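Local structure of COPII coat assembly protein SEC16 (Saccharomyces cerevisiae, 3MZK) at residues V306-E311 with K350-I355; L300-N305 with V319-I324. The protein helps initiate assembly of the COPII coat, which forms transport vesicles at the endoplasmic reticulum and selects their cargo, and also takes part in autophagy. One frame throughout, in Å; residues are numbered along the deposited sequence.

Contacts 1 and 2 lie with their centres about 10 Å apart inside the helical Sec23-binding domain. Their segments alternate along the chain: 300-305, the end of helix 294-303; 306-311, directly after it; 319-324, further along the same loop; and 350-355, beyond helix 330-344. Contact 2 presses the loop onto the helix it has just left, while contact 1 joins the start of that loop to the turn before helix 356-368. A probable backbone hydrogen bond from Ser309 N to Phe321 O (3.1 Å) links the two loop segments, and another, Val306 N to Phe301 O (2.8 Å), closes the helix end. Together the contacts tie the end of helix 294-303, its loop and the turn before helix 356-368, with helix 330-344 between the loops in sequence.

Contact 1 (V306-E311 with K350-I355); sequences VPLSNE and KGFSSI
Within the alpha-helical, ACE1-like Sec23-binding domain of Sec16, two interhelical loops meet where Leu308 lies over the ring of Phe352. The touching atom is Leu308 CB, a CH-pi donor 3.8 Å from the centroid of the Phe352 ring and 14° off its normal, displaced toward the rim. Phe352 turns its CG to the side of its backbone N (chi1 -54°), bringing one ring face against Leu308 CB of the 306-311 loop; Pro307 CB comes to 3.9 Å from Phe352 CE1. Phe343 and Phe349 meet the same ring edge-to-face, and Glu340 of helix 330-344 accepts a hydrogen bond from the Phe352 backbone N. An alanine at Phe352 would remove the ring, and would probably open a gap beside Leu308 CB and Pro307 and leave Phe343 and Phe349 without their edge-to-face partner. Further along, the branched end of Leu308 continues toward the 3-10 turn, crossing Ile355 at about a right angle, with Leu308 CD1 3.9 Å from Ile355 CG2. Polar contact between the loops is slight: Ser354 OG gives a weak hydrogen bond to Leu308 O (3.2 Å). Asn310 ND2 packs against Ser354 CB at 3.9 Å. Just beyond, the 306-311 backbone bends in an ST turn, in which Ser309 OG accepts from Glu311 N at 3.1 Å with an N-H...O angle of 141°.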
loop_
_atom_site.group_PDB
_atom_site.type_symbol
_atom_site.label_atom_id
_atom_site.label_comp_id
_atom_site.label_asym_id
_atom_site.label_seq_id
_atom_site.Cartn_x
_atom_site.Cartn_y
_atom_site.Cartn_z
ATOM N N VAL B 306 -21.511 1.827 6.980
ATOM C CA VAL B 306 -21.237 3.044 7.728
ATOM C C VAL B 306 -21.872 2.959 9.111
ATOM O O VAL B 306 -23.027 2.569 9.247
ATOM C CB VAL B 306 -21.774 4.281 6.996
ATOM C CG1 VAL B 306 -21.650 5.513 7.877
ATOM C CG2 VAL B 306 -21.046 4.473 5.670
ATOM N N PRO B 307 -21.114 3.320 10.149
ATOM C CA PRO B 307 -21.641 3.232 11.519
ATOM C C PRO B 307 -22.772 4.233 11.793
ATOM O O PRO B 307 -22.763 5.347 11.259
ATOM C CB PRO B 307 -20.422 3.570 12.391
ATOM C CG PRO B 307 -19.227 3.467 11.482
ATOM C CD PRO B 307 -19.718 3.788 10.111
ATOM N N LEU B 308 -23.737 3.826 12.616
ATOM C CA LEU B 308 -24.764 4.733 13.116
ATOM C C LEU B 308 -24.198 5.551 14.271
ATOM O O LEU B 308 -23.771 4.991 15.279
ATOM C CB LEU B 308 -25.995 3.955 13.590
ATOM C CG LEU B 308 -26.929 3.367 12.524
ATOM C CD1 LEU B 308 -28.108 2.651 13.161
ATOM C CD2 LEU B 308 -27.428 4.449 11.575
ATOM N N SER B 309 -24.187 6.872 14.120
ATOM C CA SER B 309 -23.677 7.761 15.161
ATOM C C SER B 309 -24.098 9.207 14.919
ATOM O O SER B 309 -24.909 9.489 14.035
ATOM C CB SER B 309 -22.150 7.688 15.230
ATOM O OG SER B 309 -21.560 8.470 14.206
ATOM N N ASN B 310 -23.531 10.117 15.707
ATOM C CA ASN B 310 -23.796 11.545 15.570
ATOM C C ASN B 310 -22.738 12.251 14.730
ATOM O O ASN B 310 -22.930 13.387 14.295
ATOM C CB ASN B 310 -23.873 12.210 16.944
ATOM C CG ASN B 310 -25.005 11.671 17.790
ATOM O OD1 ASN B 310 -26.179 11.879 17.478
ATOM N ND2 ASN B 310 -24.659 10.983 18.876
ATOM N N GLU B 311 -21.614 11.577 14.515
ATOM C CA GLU B 311 -20.513 12.165 13.766
ATOM C C GLU B 311 -20.828 12.158 12.277
ATOM O O GLU B 311 -21.490 11.248 11.784
ATOM C CB GLU B 311 -19.215 11.405 14.047
ATOM N N LYS B 350 -18.924 -2.651 20.002
ATOM C CA LYS B 350 -19.522 -2.438 21.318
ATOM C C LYS B 350 -20.961 -1.917 21.260
ATOM O O LYS B 350 -21.665 -1.924 22.268
ATOM C CB LYS B 350 -18.660 -1.482 22.147
ATOM N N GLY B 351 -21.392 -1.460 20.087
ATOM C CA GLY B 351 -22.763 -1.006 19.905
ATOM C C GLY B 351 -22.872 0.471 19.574
ATOM O O GLY B 351 -21.941 1.237 19.821
ATOM N N PHE B 352 -24.011 0.874 19.011
ATOM C CA PHE B 352 -24.253 2.280 18.691
ATOM C C PHE B 352 -24.944 3.013 19.844
ATOM O O PHE B 352 -26.140 2.837 20.081
ATOM C CB PHE B 352 -25.104 2.423 17.424
ATOM C CG PHE B 352 -24.556 1.702 16.230
ATOM C CD1 PHE B 352 -23.359 2.091 15.657
ATOM C CD2 PHE B 352 -25.254 0.644 15.662
ATOM C CE1 PHE B 352 -22.851 1.424 14.545
ATOM C CE2 PHE B 352 -24.755 -0.024 14.551
ATOM C CZ PHE B 352 -23.550 0.368 13.993
ATOM N N SER B 353 -24.188 3.836 20.557
ATOM C CA SER B 353 -24.748 4.670 21.608
ATOM C C SER B 353 -25.855 5.566 21.064
ATOM O O SER B 353 -26.854 5.815 21.741
ATOM C CB SER B 353 -23.654 5.533 22.230
ATOM O OG SER B 353 -22.654 4.726 22.817
ATOM N N SER B 354 -25.675 6.048 19.841
ATOM C CA SER B 354 -26.591 7.028 19.273
ATOM C C SER B 354 -28.033 6.527 19.188
ATOM O O SER B 354 -28.959 7.326 19.067
ATOM C CB SER B 354 -26.111 7.484 17.894
ATOM O OG SER B 354 -26.118 6.407 16.978
ATOM N N ILE B 355 -28.225 5.212 19.254
ATOM C CA ILE B 355 -29.564 4.651 19.123
ATOM C C ILE B 355 -30.164 4.151 20.440
ATOM O O ILE B 355 -31.296 3.667 20.464
ATOM C CB ILE B 355 -29.631 3.515 18.072
ATOM C CG1 ILE B 355 -28.982 2.241 18.608
ATOM C CG2 ILE B 355 -29.001 3.957 16.768
ATOM C CD1 ILE B 355 -29.406 1.001 17.871
#

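Contact 2 (L300-N305 with V319-I324); sequences LFIIGN and VIFESI
Phe321 throws its CG to the far side from its N (chi1 -169°), which brings one face of its ring under Phe301 CB, while Phe301 sets its CG beside its own backbone N (chi1 -67°) and so directs its ring alongside, the two side chains sliding past each other in opposite directions. Phe301 CB stands 3.6 Å from the Phe321 ring centroid in a CH-pi contact, nearest to the CE1 side of the rim. The rings themselves meet obliquely, centroids 5.0 Å apart and planes at 52°, with Phe301 CD2 drawn up to Phe321 CD2. The two phenylalanines sit at a helix-loop junction of the Sec23-binding domain. Helix 294-303 ends in a Schellman motif, where Asn305, at positive phi, returns its N to Ile302 O (2.9 Å) and Val306 N reaches back to Phe301 O in a probable hydrogen bond; the loop that follows doubles back so that 319-324 packs against the last helical turn. Val319 and Ile324 lie to either side of Phe321 along this loop. Val319 CG1 approaches Phe301 CZ at 4.3 Å, while Ile302 and Ile324 cross at about a right angle, their CD1 methyls 3.8 Å apart. All five touching side chains are buried, and no hydrogen bond spans the contact. Leu105 and Lys109 of helix 101-111 touch Ile302, and Asp336 of helix 330-344 accepts a hydrogen bond through OD1 from the Ile324 backbone N.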
loop_
_atom_site.group_PDB
_atom_site.type_symbol
_atom_site.label_atom_id
_atom_site.label_comp_id
_atom_site.label_asym_id
_atom_site.label_seq_id
_atom_site.Cartn_x
_atom_site.Cartn_y
_atom_site.Cartn_z
ATOM N N LEU B 300 -27.350 3.213 0.711
ATOM C CA LEU B 300 -25.921 3.267 0.405
ATOM C C LEU B 300 -25.054 3.126 1.651
ATOM O O LEU B 300 -24.054 2.412 1.630
ATOM C CB LEU B 300 -25.552 4.543 -0.362
ATOM C CG LEU B 300 -26.418 4.861 -1.586
ATOM C CD1 LEU B 300 -25.711 5.839 -2.509
ATOM C CD2 LEU B 300 -26.785 3.589 -2.334
ATOM N N PHE B 301 -25.440 3.797 2.734
ATOM C CA PHE B 301 -24.683 3.748 3.987
ATOM C C PHE B 301 -24.659 2.340 4.569
ATOM O O PHE B 301 -23.634 1.892 5.095
ATOM C CB PHE B 301 -25.259 4.729 5.019
ATOM C CG PHE B 301 -25.102 6.173 4.640
ATOM C CD1 PHE B 301 -24.059 6.583 3.822
ATOM C CD2 PHE B 301 -26.005 7.124 5.095
ATOM C CE1 PHE B 301 -23.912 7.921 3.471
ATOM C CE2 PHE B 301 -25.865 8.466 4.747
ATOM C CZ PHE B 301 -24.817 8.865 3.935
ATOM N N ILE B 302 -25.794 1.654 4.477
ATOM C CA ILE B 302 -25.901 0.266 4.915
ATOM C C ILE B 302 -24.949 -0.642 4.132
ATOM O O ILE B 302 -24.176 -1.410 4.716
ATOM C CB ILE B 302 -27.337 -0.251 4.753
ATOM C CG1 ILE B 302 -28.262 0.452 5.748
ATOM C CG2 ILE B 302 -27.392 -1.753 4.954
ATOM C CD1 ILE B 302 -29.739 0.320 5.422
ATOM N N ILE B 303 -25.005 -0.550 2.808
ATOM C CA ILE B 303 -24.111 -1.328 1.960
ATOM C C ILE B 303 -22.660 -1.023 2.302
ATOM O O ILE B 303 -21.816 -1.916 2.316
ATOM C CB ILE B 303 -24.344 -1.033 0.472
ATOM C CG1 ILE B 303 -25.776 -1.385 0.077
ATOM C CG2 ILE B 303 -23.363 -1.811 -0.382
ATOM C CD1 ILE B 303 -26.137 -0.941 -1.320
ATOM N N GLY B 304 -22.376 0.245 2.581
ATOM C CA GLY B 304 -21.026 0.674 2.892
ATOM C C GLY B 304 -20.613 0.345 4.309
ATOM O O GLY B 304 -19.485 0.613 4.713
ATOM N N ASN B 305 -21.531 -0.249 5.064
ATOM C CA ASN B 305 -21.308 -0.539 6.478
ATOM C C ASN B 305 -20.923 0.681 7.304
ATOM O O ASN B 305 -20.107 0.584 8.221
ATOM C CB ASN B 305 -20.268 -1.644 6.661
ATOM C CG ASN B 305 -20.899 -3.008 6.801
ATOM O OD1 ASN B 305 -21.946 -3.280 6.216
ATOM N ND2 ASN B 305 -20.280 -3.871 7.597
ATOM N N VAL B 319 -23.464 15.999 6.857
ATOM C CA VAL B 319 -24.431 14.907 6.822
ATOM C C VAL B 319 -24.172 13.871 7.914
ATOM O O VAL B 319 -23.030 13.500 8.174
ATOM C CB VAL B 319 -24.461 14.235 5.435
ATOM C CG1 VAL B 319 -25.062 12.838 5.521
ATOM C CG2 VAL B 319 -25.229 15.106 4.446
ATOM N N ILE B 320 -25.245 13.415 8.552
ATOM C CA ILE B 320 -25.149 12.460 9.653
ATOM C C ILE B 320 -25.943 11.179 9.362
ATOM O O ILE B 320 -27.058 11.239 8.852
ATOM C CB ILE B 320 -25.650 13.104 10.970
ATOM C CG1 ILE B 320 -24.742 14.272 11.362
ATOM C CG2 ILE B 320 -25.725 12.084 12.100
ATOM C CD1 ILE B 320 -25.175 14.986 12.626
ATOM N N PHE B 321 -25.362 10.023 9.671
ATOM C CA PHE B 321 -26.095 8.765 9.583
ATOM C C PHE B 321 -26.561 8.392 10.977
ATOM O O PHE B 321 -25.896 7.626 11.676
ATOM C CB PHE B 321 -25.220 7.647 9.023
ATOM C CG PHE B 321 -25.980 6.395 8.673
ATOM C CD1 PHE B 321 -25.345 5.154 8.679
ATOM C CD2 PHE B 321 -27.319 6.459 8.317
ATOM C CE1 PHE B 321 -26.038 3.997 8.351
ATOM C CE2 PHE B 321 -28.025 5.310 7.989
ATOM C CZ PHE B 321 -27.389 4.076 8.007
ATOM N N GLU B 322 -27.714 8.936 11.364
ATOM C CA GLU B 322 -28.229 8.847 12.730
ATOM C C GLU B 322 -29.159 7.645 12.898
ATOM O O GLU B 322 -29.166 6.992 13.945
ATOM C CB GLU B 322 -28.962 10.149 13.081
ATOM C CG GLU B 322 -29.239 10.386 14.560
ATOM C CD GLU B 322 -29.958 11.713 14.818
ATOM O OE1 GLU B 322 -30.227 12.452 13.845
ATOM O OE2 GLU B 322 -30.258 12.015 15.996
ATOM N N SER B 323 -29.929 7.347 11.854
ATOM C CA SER B 323 -30.877 6.237 11.875
ATOM C C SER B 323 -31.321 5.849 10.469
ATOM O O SER B 323 -31.324 6.671 9.552
ATOM C CB SER B 323 -32.109 6.627 12.673
ATOM O OG SER B 323 -32.765 7.707 12.032
ATOM N N ILE B 324 -31.720 4.596 10.307
ATOM C CA ILE B 324 -32.243 4.123 9.032
ATOM C C ILE B 324 -33.714 4.533 8.898
ATOM O O ILE B 324 -34.587 3.972 9.558
ATOM C CB ILE B 324 -32.063 2.593 8.890
ATOM C CG1 ILE B 324 -30.604 2.216 9.172
ATOM C CG2 ILE B 324 -32.481 2.118 7.507
ATOM C CD1 ILE B 324 -30.337 0.744 9.137
#